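Local atomic coordinates of sugar-phosphate aldolase (Thermotoga maritima, PDB entry 1PVT), a protein that belongs to the class II aldolase and adducin N-terminal domain family, an alpha/beta fold in which helices pack on a mixed beta sheet. Residues A[28-34]-A[58-64]; A[9-13]-A[202-207]; A[41-47]-A[89-93]. All coordinates share one frame; numbering follows the deposited sequence.

Interaction 1: residues A[28-34]-A[58-64]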
loop_
_atom_site.group_PDB
_atom_site.type_symbol
_atom_site.label_atom_id
_atom_site.label_comp_id
_atom_site.label_asym_id
_atom_site.label_seq_id
_atom_site.Cartn_x
_atom_site.Cartn_y
_atom_site.Cartn_z
ATOM N N GLY A 28 1.231 -8.064 -4.184
ATOM C CA GLY A 28 1.604 -7.116 -3.151
ATOM C C GLY A 28 2.702 -6.174 -3.621
ATOM O O GLY A 28 3.699 -6.614 -4.213
ATOM N N ASN A 29 2.523 -4.881 -3.359
ATOM C CA ASN A 29 3.499 -3.894 -3.766
ATOM C C ASN A 29 3.661 -2.882 -2.681
ATOM O O ASN A 29 2.813 -2.766 -1.795
ATOM C CB ASN A 29 3.038 -3.197 -5.032
ATOM C CG ASN A 29 2.858 -4.157 -6.172
ATOM O OD1 ASN A 29 3.835 -4.645 -6.756
ATOM N ND2 ASN A 29 1.602 -4.459 -6.489
ATOM N N ILE A 30 4.751 -2.136 -2.772
ATOM C CA ILE A 30 5.062 -1.103 -1.800
ATOM C C ILE A 30 5.463 0.129 -2.578
ATOM O O ILE A 30 5.966 0.021 -3.691
ATOM C CB ILE A 30 6.254 -1.527 -0.918
ATOM C CG1 ILE A 30 5.944 -2.869 -0.230
ATOM C CG2 ILE A 30 6.577 -0.417 0.083
ATOM C CD1 ILE A 30 7.116 -3.497 0.485
ATOM N N SER A 31 5.238 1.301 -2.004
ATOM C CA SER A 31 5.618 2.551 -2.667
ATOM C C SER A 31 5.927 3.641 -1.638
ATOM O O SER A 31 5.148 3.891 -0.700
ATOM C CB SER A 31 4.512 3.035 -3.619
ATOM O OG SER A 31 3.358 3.472 -2.904
ATOM N N VAL A 32 7.078 4.281 -1.811
ATOM C CA VAL A 32 7.486 5.339 -0.900
ATOM C C VAL A 32 7.792 6.589 -1.710
ATOM O O VAL A 32 8.440 6.528 -2.761
ATOM C CB VAL A 32 8.748 4.939 -0.080
ATOM C CG1 VAL A 32 9.000 5.962 1.041
ATOM C CG2 VAL A 32 8.568 3.542 0.498
ATOM N N ARG A 33 7.319 7.722 -1.208
ATOM C CA ARG A 33 7.527 8.995 -1.872
ATOM C C ARG A 33 8.759 9.681 -1.309
ATOM O O ARG A 33 8.835 9.960 -0.116
ATOM C CB ARG A 33 6.286 9.871 -1.685
ATOM C CG ARG A 33 6.377 11.243 -2.304
ATOM C CD ARG A 33 4.991 11.809 -2.543
ATOM N NE ARG A 33 4.098 11.633 -1.396
ATOM C CZ ARG A 33 4.097 12.397 -0.308
ATOM N NH1 ARG A 33 4.945 13.407 -0.196
ATOM N NH2 ARG A 33 3.234 12.152 0.665
ATOM N N LEU A 34 9.736 9.919 -2.173
ATOM C CA LEU A 34 10.957 10.595 -1.769
ATOM C C LEU A 34 10.698 12.102 -1.764
ATOM O O LEU A 34 10.064 12.643 -2.677
ATOM C CB LEU A 34 12.087 10.256 -2.743
ATOM C CG LEU A 34 13.053 9.134 -2.361
ATOM C CD1 LEU A 34 12.454 8.276 -1.259
ATOM C CD2 LEU A 34 13.393 8.310 -3.603
HETATM N N MSE A 58 7.538 14.616 -8.530
HETATM C CA MSE A 58 7.987 13.829 -7.376
HETATM C C MSE A 58 8.893 12.671 -7.757
HETATM O O MSE A 58 9.042 12.332 -8.925
HETATM C CB MSE A 58 6.791 13.260 -6.601
HETATM C CG MSE A 58 5.979 12.237 -7.393
HETATM SE SE MSE A 58 4.778 11.107 -6.346
HETATM C CE MSE A 58 3.160 12.171 -6.394
ATOM N N TYR A 59 9.502 12.076 -6.740
ATOM C CA TYR A 59 10.368 10.918 -6.909
ATOM C C TYR A 59 9.787 9.844 -6.013
ATOM O O TYR A 59 9.624 10.054 -4.814
ATOM C CB TYR A 59 11.784 11.205 -6.429
ATOM C CG TYR A 59 12.564 12.174 -7.266
ATOM C CD1 TYR A 59 13.285 11.751 -8.379
ATOM C CD2 TYR A 59 12.633 13.514 -6.906
ATOM C CE1 TYR A 59 14.069 12.644 -9.103
ATOM C CE2 TYR A 59 13.404 14.411 -7.621
ATOM C CZ TYR A 59 14.125 13.980 -8.712
ATOM O OH TYR A 59 14.913 14.894 -9.373
ATOM N N LEU A 60 9.458 8.694 -6.579
ATOM C CA LEU A 60 8.923 7.643 -5.745
ATOM C C LEU A 60 9.505 6.270 -6.069
ATOM O O LEU A 60 9.784 5.930 -7.232
ATOM C CB LEU A 60 7.387 7.601 -5.817
ATOM C CG LEU A 60 6.733 6.645 -6.820
ATOM C CD1 LEU A 60 5.323 6.279 -6.368
ATOM C CD2 LEU A 60 6.727 7.281 -8.197
ATOM N N LEU A 61 9.701 5.506 -4.998
ATOM C CA LEU A 61 10.223 4.154 -5.051
ATOM C C LEU A 61 9.013 3.243 -5.017
ATOM O O LEU A 61 8.153 3.376 -4.149
ATOM C CB LEU A 61 11.109 3.889 -3.829
ATOM C CG LEU A 61 12.543 4.434 -3.838
ATOM C CD1 LEU A 61 13.086 4.529 -2.417
ATOM C CD2 LEU A 61 13.411 3.532 -4.719
ATOM N N ILE A 62 8.932 2.332 -5.972
ATOM C CA ILE A 62 7.811 1.416 -6.005
ATOM C C ILE A 62 8.288 0.078 -6.532
ATOM O O ILE A 62 9.175 0.006 -7.376
ATOM C CB ILE A 62 6.675 1.951 -6.902
ATOM C CG1 ILE A 62 5.442 1.051 -6.787
ATOM C CG2 ILE A 62 7.133 1.989 -8.344
ATOM C CD1 ILE A 62 4.227 1.577 -7.523
ATOM N N THR A 63 7.707 -0.989 -6.008
ATOM C CA THR A 63 8.078 -2.321 -6.436
ATOM C C THR A 63 7.809 -2.397 -7.931
ATOM O O THR A 63 6.900 -1.745 -8.439
ATOM C CB THR A 63 7.269 -3.406 -5.662
ATOM O OG1 THR A 63 5.896 -3.011 -5.550
ATOM C CG2 THR A 63 7.826 -3.587 -4.272
ATOM N N ALA A 64 8.629 -3.172 -8.632
ATOM C CA ALA A 64 8.500 -3.354 -10.073
ATOM C C ALA A 64 7.424 -4.371 -10.390
ATOM O O ALA A 64 6.837 -4.969 -9.501
ATOM C CB ALA A 64 9.821 -3.809 -10.671
#

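Interaction 2: residues A[9-13]-A[202-207]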
loop_
_atom_site.group_PDB
_atom_site.type_symbol
_atom_site.label_atom_id
_atom_site.label_comp_id
_atom_site.label_asym_id
_atom_site.label_seq_id
_atom_site.Cartn_x
_atom_site.Cartn_y
_atom_site.Cartn_z
ATOM N N GLU A 9 14.791 -0.127 4.028
ATOM C CA GLU A 9 13.579 -0.052 4.839
ATOM C C GLU A 9 12.434 -0.736 4.130
ATOM O O GLU A 9 11.548 -1.324 4.755
ATOM C CB GLU A 9 13.207 1.398 5.115
ATOM C CG GLU A 9 12.623 1.596 6.499
ATOM C CD GLU A 9 11.744 2.834 6.590
ATOM O OE1 GLU A 9 12.219 3.931 6.181
ATOM O OE2 GLU A 9 10.583 2.702 7.073
ATOM N N ILE A 10 12.451 -0.639 2.812
ATOM C CA ILE A 10 11.435 -1.277 2.005
ATOM C C ILE A 10 11.698 -2.774 1.950
ATOM O O ILE A 10 10.784 -3.577 2.132
ATOM C CB ILE A 10 11.441 -0.723 0.575
ATOM C CG1 ILE A 10 10.799 0.670 0.582
ATOM C CG2 ILE A 10 10.744 -1.712 -0.395
ATOM C CD1 ILE A 10 10.614 1.283 -0.811
ATOM N N GLN A 11 12.948 -3.146 1.690
ATOM C CA GLN A 11 13.318 -4.550 1.608
ATOM C C GLN A 11 13.005 -5.285 2.901
ATOM O O GLN A 11 12.496 -6.406 2.877
ATOM C CB GLN A 11 14.791 -4.677 1.279
ATOM C CG GLN A 11 15.098 -4.297 -0.140
ATOM C CD GLN A 11 16.535 -4.581 -0.506
ATOM O OE1 GLN A 11 17.457 -3.949 0.017
ATOM N NE2 GLN A 11 16.742 -5.544 -1.402
ATOM N N LYS A 12 13.305 -4.648 4.026
ATOM C CA LYS A 12 13.030 -5.245 5.323
ATOM C C LYS A 12 11.535 -5.547 5.446
ATOM O O LYS A 12 11.150 -6.626 5.890
ATOM C CB LYS A 12 13.490 -4.308 6.440
ATOM C CG LYS A 12 13.171 -4.804 7.841
ATOM C CD LYS A 12 13.845 -3.951 8.920
ATOM C CE LYS A 12 13.380 -4.352 10.331
ATOM N NZ LYS A 12 13.673 -5.782 10.664
ATOM N N VAL A 13 10.691 -4.603 5.038
ATOM C CA VAL A 13 9.236 -4.797 5.092
ATOM C C VAL A 13 8.784 -5.927 4.156
ATOM O O VAL A 13 7.890 -6.704 4.497
ATOM C CB VAL A 13 8.482 -3.480 4.724
ATOM C CG1 VAL A 13 7.013 -3.772 4.373
ATOM C CG2 VAL A 13 8.577 -2.487 5.891
ATOM N N ASP A 202 6.262 6.335 7.266
ATOM C CA ASP A 202 7.288 5.573 6.545
ATOM C C ASP A 202 6.798 4.141 6.323
ATOM O O ASP A 202 5.862 3.691 6.995
ATOM C CB ASP A 202 8.616 5.575 7.311
ATOM C CG ASP A 202 8.504 4.962 8.695
ATOM O OD1 ASP A 202 7.382 4.577 9.098
ATOM O OD2 ASP A 202 9.549 4.869 9.385
ATOM N N VAL A 203 7.426 3.431 5.386
ATOM C CA VAL A 203 6.994 2.079 5.072
ATOM C C VAL A 203 6.786 1.229 6.313
ATOM O O VAL A 203 5.761 0.556 6.440
ATOM C CB VAL A 203 7.970 1.369 4.127
ATOM C CG1 VAL A 203 9.215 0.933 4.870
ATOM C CG2 VAL A 203 7.277 0.191 3.496
ATOM N N ALA A 204 7.740 1.270 7.237
ATOM C CA ALA A 204 7.644 0.495 8.473
ATOM C C ALA A 204 6.336 0.753 9.217
ATOM O O ALA A 204 5.770 -0.162 9.817
ATOM C CB ALA A 204 8.826 0.810 9.387
ATOM N N GLU A 205 5.863 1.996 9.193
ATOM C CA GLU A 205 4.618 2.339 9.871
ATOM C C GLU A 205 3.424 1.771 9.099
ATOM O O GLU A 205 2.453 1.304 9.703
ATOM C CB GLU A 205 4.482 3.858 10.017
ATOM C CG GLU A 205 3.138 4.300 10.604
ATOM C CD GLU A 205 3.038 5.807 10.822
ATOM O OE1 GLU A 205 3.598 6.309 11.823
ATOM O OE2 GLU A 205 2.403 6.493 9.986
ATOM N N ALA A 206 3.492 1.814 7.769
ATOM C CA ALA A 206 2.423 1.268 6.948
ATOM C C ALA A 206 2.336 -0.220 7.280
ATOM O O ALA A 206 1.263 -0.727 7.589
ATOM C CB ALA A 206 2.733 1.464 5.477
ATOM N N TYR A 207 3.473 -0.914 7.231
ATOM C CA TYR A 207 3.510 -2.338 7.546
ATOM C C TYR A 207 2.893 -2.617 8.912
ATOM O O TYR A 207 2.170 -3.595 9.092
ATOM C CB TYR A 207 4.940 -2.861 7.553
ATOM C CG TYR A 207 5.019 -4.323 7.933
ATOM C CD1 TYR A 207 4.612 -5.313 7.053
ATOM C CD2 TYR A 207 5.444 -4.713 9.192
ATOM C CE1 TYR A 207 4.623 -6.642 7.418
ATOM C CE2 TYR A 207 5.454 -6.045 9.561
ATOM C CZ TYR A 207 5.041 -6.998 8.667
ATOM O OH TYR A 207 5.033 -8.316 9.028
#

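Interaction 3: residues A[41-47]-A[89-93]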
loop_
_atom_site.group_PDB
_atom_site.type_symbol
_atom_site.label_atom_id
_atom_site.label_comp_id
_atom_site.label_asym_id
_atom_site.label_seq_id
_atom_site.Cartn_x
_atom_site.Cartn_y
_atom_site.Cartn_z
ATOM N N TYR A 41 22.007 10.409 -9.228
ATOM C CA TYR A 41 21.144 10.663 -10.371
ATOM C C TYR A 41 21.629 9.852 -11.557
ATOM O O TYR A 41 22.768 10.008 -12.004
ATOM C CB TYR A 41 21.109 12.155 -10.723
ATOM C CG TYR A 41 19.689 12.618 -10.926
ATOM C CD1 TYR A 41 19.022 13.355 -9.938
ATOM C CD2 TYR A 41 18.969 12.225 -12.059
ATOM C CE1 TYR A 41 17.671 13.681 -10.072
ATOM C CE2 TYR A 41 17.621 12.540 -12.204
ATOM C CZ TYR A 41 16.977 13.267 -11.210
ATOM O OH TYR A 41 15.642 13.569 -11.359
ATOM N N GLU A 42 20.760 8.983 -12.064
ATOM C CA GLU A 42 21.125 8.127 -13.177
ATOM C C GLU A 42 19.929 7.676 -14.014
ATOM O O GLU A 42 19.404 6.583 -13.803
ATOM C CB GLU A 42 21.867 6.909 -12.622
ATOM C CG GLU A 42 23.195 7.262 -11.951
ATOM C CD GLU A 42 23.650 6.241 -10.911
ATOM O OE1 GLU A 42 23.662 5.027 -11.219
ATOM O OE2 GLU A 42 24.008 6.665 -9.786
ATOM N N VAL A 43 19.500 8.503 -14.965
ATOM C CA VAL A 43 18.368 8.138 -15.807
ATOM C C VAL A 43 18.746 6.995 -16.734
ATOM O O VAL A 43 19.597 7.143 -17.608
ATOM C CB VAL A 43 17.890 9.321 -16.645
ATOM C CG1 VAL A 43 16.731 8.899 -17.524
ATOM C CG2 VAL A 43 17.469 10.445 -15.730
ATOM N N LYS A 44 18.105 5.851 -16.532
ATOM C CA LYS A 44 18.383 4.664 -17.325
ATOM C C LYS A 44 17.296 4.492 -18.369
ATOM O O LYS A 44 17.540 3.973 -19.454
ATOM C CB LYS A 44 18.424 3.431 -16.411
ATOM C CG LYS A 44 19.326 2.264 -16.870
ATOM C CD LYS A 44 18.881 1.603 -18.183
ATOM C CE LYS A 44 19.681 2.123 -19.379
ATOM N NZ LYS A 44 21.146 1.854 -19.258
ATOM N N SER A 45 16.088 4.929 -18.044
ATOM C CA SER A 45 15.002 4.781 -18.991
ATOM C C SER A 45 13.874 5.789 -18.842
ATOM O O SER A 45 13.648 6.359 -17.776
ATOM C CB SER A 45 14.441 3.362 -18.909
ATOM O OG SER A 45 13.444 3.161 -19.889
ATOM N N VAL A 46 13.176 5.997 -19.951
ATOM C CA VAL A 46 12.043 6.906 -20.035
ATOM C C VAL A 46 10.826 6.098 -20.452
ATOM O O VAL A 46 10.895 5.268 -21.365
ATOM C CB VAL A 46 12.287 7.997 -21.090
ATOM C CG1 VAL A 46 10.962 8.636 -21.513
ATOM C CG2 VAL A 46 13.229 9.047 -20.525
ATOM N N ASN A 47 9.700 6.341 -19.803
ATOM C CA ASN A 47 8.524 5.577 -20.148
ATOM C C ASN A 47 7.263 6.421 -20.161
ATOM O O ASN A 47 7.227 7.531 -19.611
ATOM C CB ASN A 47 8.393 4.412 -19.169
ATOM C CG ASN A 47 9.695 3.635 -19.015
ATOM O OD1 ASN A 47 9.905 2.617 -19.674
ATOM N ND2 ASN A 47 10.583 4.131 -18.156
ATOM N N HIS A 89 5.161 11.381 -19.561
ATOM C CA HIS A 89 6.399 10.669 -19.326
ATOM C C HIS A 89 6.962 10.732 -17.928
ATOM O O HIS A 89 6.865 11.742 -17.217
ATOM C CB HIS A 89 7.449 11.121 -20.336
ATOM C CG HIS A 89 7.124 10.722 -21.741
ATOM N ND1 HIS A 89 7.007 9.404 -22.129
ATOM C CD2 HIS A 89 6.850 11.464 -22.840
ATOM C CE1 HIS A 89 6.675 9.350 -23.407
ATOM N NE2 HIS A 89 6.572 10.586 -23.863
ATOM N N TYR A 90 7.534 9.596 -17.550
ATOM C CA TYR A 90 8.176 9.420 -16.264
ATOM C C TYR A 90 9.459 8.693 -16.617
ATOM O O TYR A 90 9.502 7.953 -17.611
ATOM C CB TYR A 90 7.313 8.562 -15.337
ATOM C CG TYR A 90 7.298 7.080 -15.663
ATOM C CD1 TYR A 90 8.307 6.229 -15.195
ATOM C CD2 TYR A 90 6.249 6.518 -16.390
ATOM C CE1 TYR A 90 8.266 4.853 -15.433
ATOM C CE2 TYR A 90 6.197 5.141 -16.634
ATOM C CZ TYR A 90 7.207 4.314 -16.150
ATOM O OH TYR A 90 7.133 2.951 -16.364
ATOM N N GLU A 91 10.496 8.898 -15.817
ATOM C CA GLU A 91 11.778 8.261 -16.086
ATOM C C GLU A 91 12.243 7.309 -14.980
ATOM O O GLU A 91 11.989 7.536 -13.797
ATOM C CB GLU A 91 12.825 9.346 -16.354
ATOM C CG GLU A 91 12.760 10.526 -15.379
ATOM C CD GLU A 91 13.638 11.706 -15.803
ATOM O OE1 GLU A 91 13.862 12.619 -14.967
ATOM O OE2 GLU A 91 14.094 11.723 -16.974
ATOM N N ILE A 92 12.909 6.233 -15.384
ATOM C CA ILE A 92 13.406 5.247 -14.445
ATOM C C ILE A 92 14.867 5.488 -14.091
ATOM O O ILE A 92 15.736 5.472 -14.962
ATOM C CB ILE A 92 13.281 3.846 -15.017
ATOM C CG1 ILE A 92 11.807 3.533 -15.261
ATOM C CG2 ILE A 92 13.923 2.844 -14.073
ATOM C CD1 ILE A 92 11.562 2.168 -15.899
ATOM N N LEU A 93 15.124 5.714 -12.804
ATOM C CA LEU A 93 16.476 5.945 -12.283
ATOM C C LEU A 93 17.085 4.615 -11.835
ATOM O O LEU A 93 18.236 4.309 -12.161
ATOM C CB LEU A 93 16.439 6.918 -11.095
ATOM C CG LEU A 93 16.393 8.431 -11.357
ATOM C CD1 LEU A 93 15.229 8.779 -12.271
ATOM C CD2 LEU A 93 16.279 9.177 -10.027
#

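Interaction 1: residues A[28-34]-A[58-64]
The side-chain amide of Asn29 meets Thr63 in its own plane: the hydroxyl OG1 of Thr63 donates to OD1 of Asn29 over 2.9 Å. The approach is from the side of the oxygen, with a C=O...donor angle of 98°. The same OG1 accepts the backbone N-H of Ile30, N to OG1 3.1 Å. Two bonds therefore grip this hydroxyl and should fix its rotation. OG1 lies between the backbone N and the carbonyl carbon of Thr63 (chi1 42°), and this turns it to the neighbouring strand. The other flat group, the ring of Tyr59, leads away from strand 28-34. It stacks on His83, and its OH is probably hydrogen-bonded to that of Tyr41.

Between the strands, Thr63 N donates to Ile30 O. Val32 and Leu61 form a hydrogen-bonded antiparallel pair, with Val32 N to Leu61 O 2.7 Å and Leu61 N to Val32 O 2.8 Å.

Side chains alternate between two faces. Leu34 and Leu61 share one face with Val32, and CD1 of Leu34 lies 4.0 Å from CD1 of Leu61. Helix 2-19 covers this face. On the other face CB of Ser31 rests 3.9 Å from CG1 of Ile62. The selenium of Met58, a selenomethionine, is 3.9 Å from CD of Arg33, and the two chains cross at about a right angle. There Ser31 OG is hydrogen-bonded to His106 and His110 of helix 103-115. This is a buried antiparallel strand pair inside a sheet with helices on both faces, as in a layered alpha/beta fold.

Interaction 2: residues A[9-13]-A[202-207]
Val13, Val203 and Glu9 carry most of this contact between two helices. CG2 of Val13 reaches across to CG1 of Val203 at 3.6 Å and to CG2 of Val203 at 3.8 Å. The two side chains slide past each other in opposite directions. The other branch of Val13, CG1, points on to Tyr207 and lies 3.9 Å from its CB. It approaches the Tyr207 ring obliquely. One valine thus fills the gap between residues one helical turn apart.

Val203 has CG1 between its backbone N and carbonyl carbon (chi1 76°). That turn pushes the methyl against helix 9-13, where it lies alongside the Glu9 side chain, which runs the other way, and 3.2 Å from Glu9 O. Packing is tight here.

Glu9 extends beyond CG and runs past Val203 to the start of helix 203-207. Its OE2 accepts the backbone N-H of Ala204 over 3.2 Å. The bond is fairly straight and meets OE2 nearly along the C-O bond. Asp202 holds the N-cap position of the same helix. Its OD1 takes Glu205 N over 3.0 Å, from above the carboxylate plane. Two acids therefore serve one helix start. Their oxygens Glu9 OE2 and Asp202 OD2 come within 3.3 Å, and the carboxylate planes are 63° apart. This proximity should disfavour full charge on both, while the helix N-terminus probably offsets part of the repulsion.

On the sheet side, Ile30 of strand 28-34 touches both Val13 and Val203. The short helical segments run in nearly the same direction, 20° apart with axes 9.6 Å from each other. Here helices 2-19 and 203-224 pack side by side on one sheet face, one helical layer of an alpha/beta fold, joined by valines and by the Glu9 carboxylate at the N-capped start of the second helix.

Interaction 3: residues A[41-47]-A[89-93]
Asn47 and Tyr90 form a hydrogen-bonded antiparallel pair: Asn47 N to Tyr90 O is 2.7 Å and Tyr90 N to Asn47 O is 2.9 Å. Backbone bonds of this kind are the main group in the contact. Ser45 pairs with Ile92 in the same way. There the register slips by one residue, for Ile92 O accepts from both Lys44 N at 2.9 Å and Ser45 N at 3.1 Å. Two residues facing one make a classic beta bulge.

One side-chain hydrogen bond adds to these. His89 ND1 donates to Asn47 O over 3.1 Å, which gives that carbonyl two donors. The oxygen lies close to the plane of the imidazole, at its edge. ND1 itself stands well above the carbonyl plane. With CG anti to the carbonyl carbon of His89 (chi1 -67°), the ring sits beside the strand end where it can reach this oxygen.

Ring contacts come next. CB of Asn47 lies over one face of the Tyr90 ring, 3.2 Å from CZ, and the amide plane is tilted 26° from the ring. Asn47 OD1 is hydrogen-bonded to Lys98 NZ. Phe103 meets the Tyr90 ring edge-to-face. At the far end, CD2 of Leu93 lies over one face of Tyr41, near the rim, 4.2 Å from CE2.

Apolar contacts are looser. Val43 CG2 lies 4.4 Å from Leu93 CD1. Val43 also crosses the extended Glu91 chain at about a right angle, with its methyls near the carboxylate.

Strand 45-49 is the outermost strand on this side of the sheet. Strand 89-92 joins it to strand 79-84, and the chain turns a corner at Leu93. The contact is a bulged antiparallel edge of the mixed sheet.

Overall arrangement
Interactions 1 and 3 lie in one mixed sheet. Interaction 1 is near its middle, and interaction 3 is at an outer edge. Strand 79-84 stands between strands 58-63 and 89-92, and the two contact centres are 14 Å apart. They also meet directly, through Tyr59 with Tyr41 and Leu93. Along the chain their segments alternate. Interaction 2 brings residues 9-13 and 202-207 together, so its segments enclose both strand contacts in sequence. Its helices cover interaction 1, 11 Å away between centres, where Ile10, Val13 and Val203 touch Ile30, Val32 or Leu61. The centres of interactions 2 and 3 are 24 Å apart, and they do not touch. The helical layer thus covers the buried strands, while the edge stands apart.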